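Local coordinates for protein chlorite dismutase (Nitrobacter winogradskyi, PDB 3QPI) that breaks chlorite down to chloride and molecular oxygen, using a bound heme b, at residues Y121-I125 with M154-L158. Residues are numbered along the deposited sequence; the frame is centred on the assembly and turned at random.
Sequences YLPAI and MFEDL. With HEM (protoporphyrin IX containing Fe), chain C.
At the wall of the heme pocket in this chlorite dismutase, a member of the dimeric alpha+beta barrel clan, the loop 121-125 leading into strand 126-131 packs against helix 152-163, with Y121 laid over L158. CB of L158 sits 3.6 Å from the centroid of the Y121 ring and only 8° off its normal, a CH-pi contact almost over the middle of the face. CD1 of the same leucine lies over that face too, toward its CD2-CE2 edge, 3.6 Å from Y121 CE2. With chi1 of Y121 at -67°, CG is anti to the carbonyl carbon and the ring reaches across to the helix, where OH donates to D157 OD2 at 2.8 Å. That oxygen lies near the ring plane, yet the hydroxyl meets it from above the carboxylate, 42° out of its plane. A phenylalanine in place of Y121 could keep the packing on L158 but would probably leave D157 OD2 without this donor and the ring less firmly tied to the helix. M154, bent at chi3, curls its methyl CE back to the loop, 3.7 Å from A124 CB. Deeper in, I125 and F155 cross at about a right angle, CD1 of I125 touching F155 CB at 3.7 Å, while F155 also stacks on Y147. The turn is held by I125 N bonding to Y121 O. Both segments reach the cofactor: L122 CD2 lies against HEM CAB, I125 CG2 meets the vinyl carbon CBB, and L158 CD2 approaches that same HEM CBB to 3.4 Å.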
ATOM      1  N   TYR A 121      -1.252 -14.380   4.182  1.00 39.01           N
ATOM      2  CA  TYR A 121      -0.829 -13.360   5.137  1.00 36.48           C
ATOM      3  C   TYR A 121      -1.987 -12.690   5.851  1.00 36.09           C
ATOM      4  O   TYR A 121      -1.775 -11.785   6.672  1.00 35.75           O
ATOM      5  CB  TYR A 121       0.022 -12.294   4.451  1.00 33.93           C
ATOM      6  CG  TYR A 121       1.353 -12.813   3.971  1.00 38.97           C
ATOM      7  CD1 TYR A 121       2.445 -12.876   4.827  1.00 40.97           C
ATOM      8  CD2 TYR A 121       1.520 -13.250   2.663  1.00 36.28           C
ATOM      9  CE1 TYR A 121       3.673 -13.351   4.388  1.00 40.41           C
ATOM     10  CE2 TYR A 121       2.742 -13.728   2.222  1.00 39.16           C
ATOM     11  CZ  TYR A 121       3.811 -13.767   3.090  1.00 38.75           C
ATOM     12  OH  TYR A 121       5.020 -14.233   2.657  1.00 41.74           O
ATOM     13  N   LEU A 122      -3.208 -13.104   5.534  1.00 35.35           N
ATOM     14  CA  LEU A 122      -4.377 -12.615   6.263  1.00 39.68           C
ATOM     15  C   LEU A 122      -4.802 -13.727   7.195  1.00 40.05           C
ATOM     16  O   LEU A 122      -4.659 -14.900   6.851  1.00 43.27           O
ATOM     17  CB  LEU A 122      -5.544 -12.256   5.317  1.00 41.72           C
ATOM     18  CG  LEU A 122      -5.209 -11.688   3.926  1.00 41.60           C
ATOM     19  CD1 LEU A 122      -6.485 -11.328   3.171  1.00 38.07           C
ATOM     20  CD2 LEU A 122      -4.276 -10.478   4.006  1.00 39.08           C
ATOM     21  N   PRO A 123      -5.364 -13.375   8.360  1.00 37.42           N
ATOM     22  CA  PRO A 123      -5.723 -12.007   8.744  1.00 34.04           C
ATOM     23  C   PRO A 123      -4.588 -11.188   9.372  1.00 34.08           C
ATOM     24  O   PRO A 123      -4.790 -10.021   9.675  1.00 33.49           O
ATOM     25  CB  PRO A 123      -6.829 -12.228   9.771  1.00 36.00           C
ATOM     26  CG  PRO A 123      -6.455 -13.529  10.431  1.00 41.34           C
ATOM     27  CD  PRO A 123      -5.758 -14.364   9.388  1.00 40.03           C
ATOM     28  N   ALA A 124      -3.416 -11.767   9.574  1.00 34.74           N
ATOM     29  CA  ALA A 124      -2.337 -11.013  10.215  1.00 37.00           C
ATOM     30  C   ALA A 124      -2.215  -9.568   9.675  1.00 34.19           C
ATOM     31  O   ALA A 124      -2.204  -8.607  10.449  1.00 32.69           O
ATOM     32  CB  ALA A 124      -1.003 -11.757  10.073  1.00 35.26           C
ATOM     33  N   ILE A 125      -2.128  -9.419   8.354  1.00 28.90           N
ATOM     34  CA  ILE A 125      -1.912  -8.109   7.756  1.00 30.56           C
ATOM     35  C   ILE A 125      -3.241  -7.555   7.245  1.00 30.61           C
ATOM     36  O   ILE A 125      -3.848  -8.159   6.382  1.00 29.75           O
ATOM     37  CB  ILE A 125      -0.906  -8.181   6.554  1.00 34.54           C
ATOM     38  CG1 ILE A 125       0.342  -9.020   6.901  1.00 31.73           C
ATOM     39  CG2 ILE A 125      -0.514  -6.785   6.095  1.00 28.35           C
ATOM     40  CD1 ILE A 125       1.206  -8.439   8.048  1.00 30.34           C
ATOM     41  N   MET A 154       6.860 -11.215   9.051  1.00 36.07           N
ATOM     42  CA  MET A 154       5.959 -11.710   8.016  1.00 40.06           C
ATOM     43  C   MET A 154       5.635 -10.595   7.025  1.00 39.47           C
ATOM     44  O   MET A 154       5.611 -10.823   5.824  1.00 37.71           O
ATOM     45  CB  MET A 154       4.639 -12.176   8.610  1.00 42.67           C
ATOM     46  CG  MET A 154       4.703 -13.435   9.416  1.00 46.36           C
ATOM     47  SD  MET A 154       3.083 -13.750  10.153  1.00 54.91           S
ATOM     48  CE  MET A 154       2.006 -13.367   8.762  1.00 49.51           C
ATOM     49  N   PHE A 155       5.362  -9.393   7.528  1.00 31.60           N
ATOM     50  CA  PHE A 155       5.069  -8.290   6.620  1.00 29.71           C
ATOM     51  C   PHE A 155       6.260  -7.981   5.703  1.00 29.19           C
ATOM     52  O   PHE A 155       6.084  -7.857   4.490  1.00 29.97           O
ATOM     53  CB  PHE A 155       4.595  -7.010   7.344  1.00 27.65           C
ATOM     54  CG  PHE A 155       4.295  -5.877   6.391  1.00 29.06           C
ATOM     55  CD1 PHE A 155       3.147  -5.906   5.603  1.00 26.75           C
ATOM     56  CD2 PHE A 155       5.189  -4.820   6.237  1.00 23.95           C
ATOM     57  CE1 PHE A 155       2.888  -4.902   4.701  1.00 24.89           C
ATOM     58  CE2 PHE A 155       4.937  -3.823   5.351  1.00 24.20           C
ATOM     59  CZ  PHE A 155       3.779  -3.851   4.570  1.00 23.19           C
ATOM     60  N   GLU A 156       7.470  -7.870   6.238  1.00 26.27           N
ATOM     61  CA  GLU A 156       8.575  -7.539   5.351  1.00 32.09           C
ATOM     62  C   GLU A 156       8.824  -8.681   4.358  1.00 31.68           C
ATOM     63  O   GLU A 156       9.323  -8.453   3.259  1.00 30.06           O
ATOM     64  CB  GLU A 156       9.851  -7.214   6.121  1.00 31.94           C
ATOM     65  CG  GLU A 156       9.698  -6.088   7.119  1.00 30.23           C
ATOM     66  CD  GLU A 156       9.200  -4.805   6.490  1.00 32.57           C
ATOM     67  OE1 GLU A 156       9.250  -4.683   5.246  1.00 29.59           O
ATOM     68  OE2 GLU A 156       8.743  -3.910   7.240  1.00 32.01           O
ATOM     69  N   ASP A 157       8.448  -9.894   4.748  1.00 39.30           N
ATOM     70  CA  ASP A 157       8.580 -11.075   3.893  1.00 41.60           C
ATOM     71  C   ASP A 157       7.595 -11.022   2.719  1.00 39.92           C
ATOM     72  O   ASP A 157       7.963 -11.220   1.557  1.00 38.48           O
ATOM     73  CB  ASP A 157       8.328 -12.341   4.720  1.00 42.85           C
ATOM     74  CG  ASP A 157       8.487 -13.602   3.911  1.00 48.90           C
ATOM     75  OD1 ASP A 157       9.582 -13.810   3.333  1.00 52.47           O
ATOM     76  OD2 ASP A 157       7.515 -14.389   3.839  1.00 50.51           O
ATOM     77  N   LEU A 158       6.334 -10.754   3.031  1.00 36.54           N
ATOM     78  CA  LEU A 158       5.338 -10.524   1.989  1.00 36.21           C
ATOM     79  C   LEU A 158       5.816  -9.446   1.007  1.00 31.03           C
ATOM     80  O   LEU A 158       5.778  -9.625  -0.200  1.00 29.62           O
ATOM     81  CB  LEU A 158       4.013 -10.108   2.612  1.00 34.56           C
ATOM     82  CG  LEU A 158       3.018  -9.547   1.595  1.00 35.39           C
ATOM     83  CD1 LEU A 158       2.722 -10.597   0.527  1.00 34.08           C
ATOM     84  CD2 LEU A 158       1.761  -9.105   2.316  1.00 36.04           C
TER
HETATM   85  CHA HEM C1001      -3.971  -4.251  -5.370  1.00 18.80           C
HETATM   86  CHB HEM C1001      -4.601  -7.841  -2.269  1.00 24.82           C
HETATM   87  CHC HEM C1001      -0.405  -6.698  -0.092  1.00 20.79           C
HETATM   88  CHD HEM C1001       0.307  -3.355  -3.359  1.00 17.06           C
HETATM   89  C1A HEM C1001      -4.456  -5.304  -4.672  1.00  6.83           C
HETATM   90  C2A HEM C1001      -5.738  -5.909  -4.998  1.00 12.52           C
HETATM   91  C3A HEM C1001      -5.964  -6.921  -4.136  1.00  4.80           C
HETATM   92  C4A HEM C1001      -4.796  -6.964  -3.258  1.00 19.25           C
HETATM   93  CMA HEM C1001      -7.216  -7.872  -4.127  1.00 28.10           C
HETATM   94  CAA HEM C1001      -6.582  -5.415  -6.184  1.00 17.10           C
HETATM   95  CBA HEM C1001      -7.687  -4.439  -5.804  1.00 30.24           C
HETATM   96  CGA HEM C1001      -8.509  -4.235  -7.061  1.00 33.27           C
HETATM   97  O1A HEM C1001      -8.423  -3.111  -7.590  1.00 27.72           O
HETATM   98  O2A HEM C1001      -9.214  -5.176  -7.548  1.00 26.85           O
HETATM   99  C1B HEM C1001      -3.523  -7.773  -1.454  1.00 20.73           C
HETATM  100  C2B HEM C1001      -3.425  -8.584  -0.266  1.00 16.78           C
HETATM  101  C3B HEM C1001      -2.302  -8.239   0.347  1.00 21.82           C
HETATM  102  C4B HEM C1001      -1.628  -7.226  -0.442  1.00 11.90           C
HETATM  103  CMB HEM C1001      -4.441  -9.625   0.268  1.00 20.67           C
HETATM  104  CAB HEM C1001      -1.825  -8.889   1.666  1.00 28.91           C
HETATM  105  CBB HEM C1001      -1.475  -8.109   2.691  1.00 26.00           C
HETATM  106  C1C HEM C1001       0.192  -5.715  -0.781  1.00  7.42           C
HETATM  107  C2C HEM C1001       1.466  -5.053  -0.495  1.00 15.42           C
HETATM  108  C3C HEM C1001       1.614  -4.097  -1.410  1.00 11.41           C
HETATM  109  C4C HEM C1001       0.469  -4.172  -2.300  1.00 18.72           C
HETATM  110  CMC HEM C1001       2.381  -5.379   0.709  1.00 11.66           C
HETATM  111  CAC HEM C1001       2.760  -3.095  -1.633  1.00 26.62           C
HETATM  112  CBC HEM C1001       3.997  -3.408  -1.224  1.00 30.78           C
HETATM  113  C1D HEM C1001      -0.757  -3.240  -4.162  1.00 17.59           C
HETATM  114  C2D HEM C1001      -0.838  -2.281  -5.237  1.00  9.98           C
HETATM  115  C3D HEM C1001      -2.200  -2.579  -5.849  1.00 16.64           C
HETATM  116  C4D HEM C1001      -2.750  -3.682  -5.099  1.00  6.11           C
HETATM  117  CMD HEM C1001       0.167  -1.176  -5.701  1.00 22.39           C
HETATM  118  CAD HEM C1001      -2.854  -1.881  -7.049  1.00 17.08           C
HETATM  119  CBD HEM C1001      -2.494  -2.728  -8.279  1.00 22.89           C
HETATM  120  CGD HEM C1001      -2.953  -2.009  -9.528  1.00 28.50           C
HETATM  121  O1D HEM C1001      -4.152  -1.653  -9.592  1.00 27.19           O
HETATM  122  O2D HEM C1001      -2.126  -1.793 -10.458  1.00 28.47           O
HETATM  123  NA  HEM C1001      -3.874  -5.953  -3.568  1.00 10.34           N
HETATM  124  NB  HEM C1001      -2.411  -6.938  -1.558  1.00 16.16           N
HETATM  125  NC  HEM C1001      -0.383  -5.161  -1.891  1.00 18.53           N
HETATM  126  ND  HEM C1001      -1.893  -4.067  -4.111  1.00 13.16           N
HETATM  127 FE   HEM C1001      -1.960  -5.543  -2.910  1.00 23.80          FE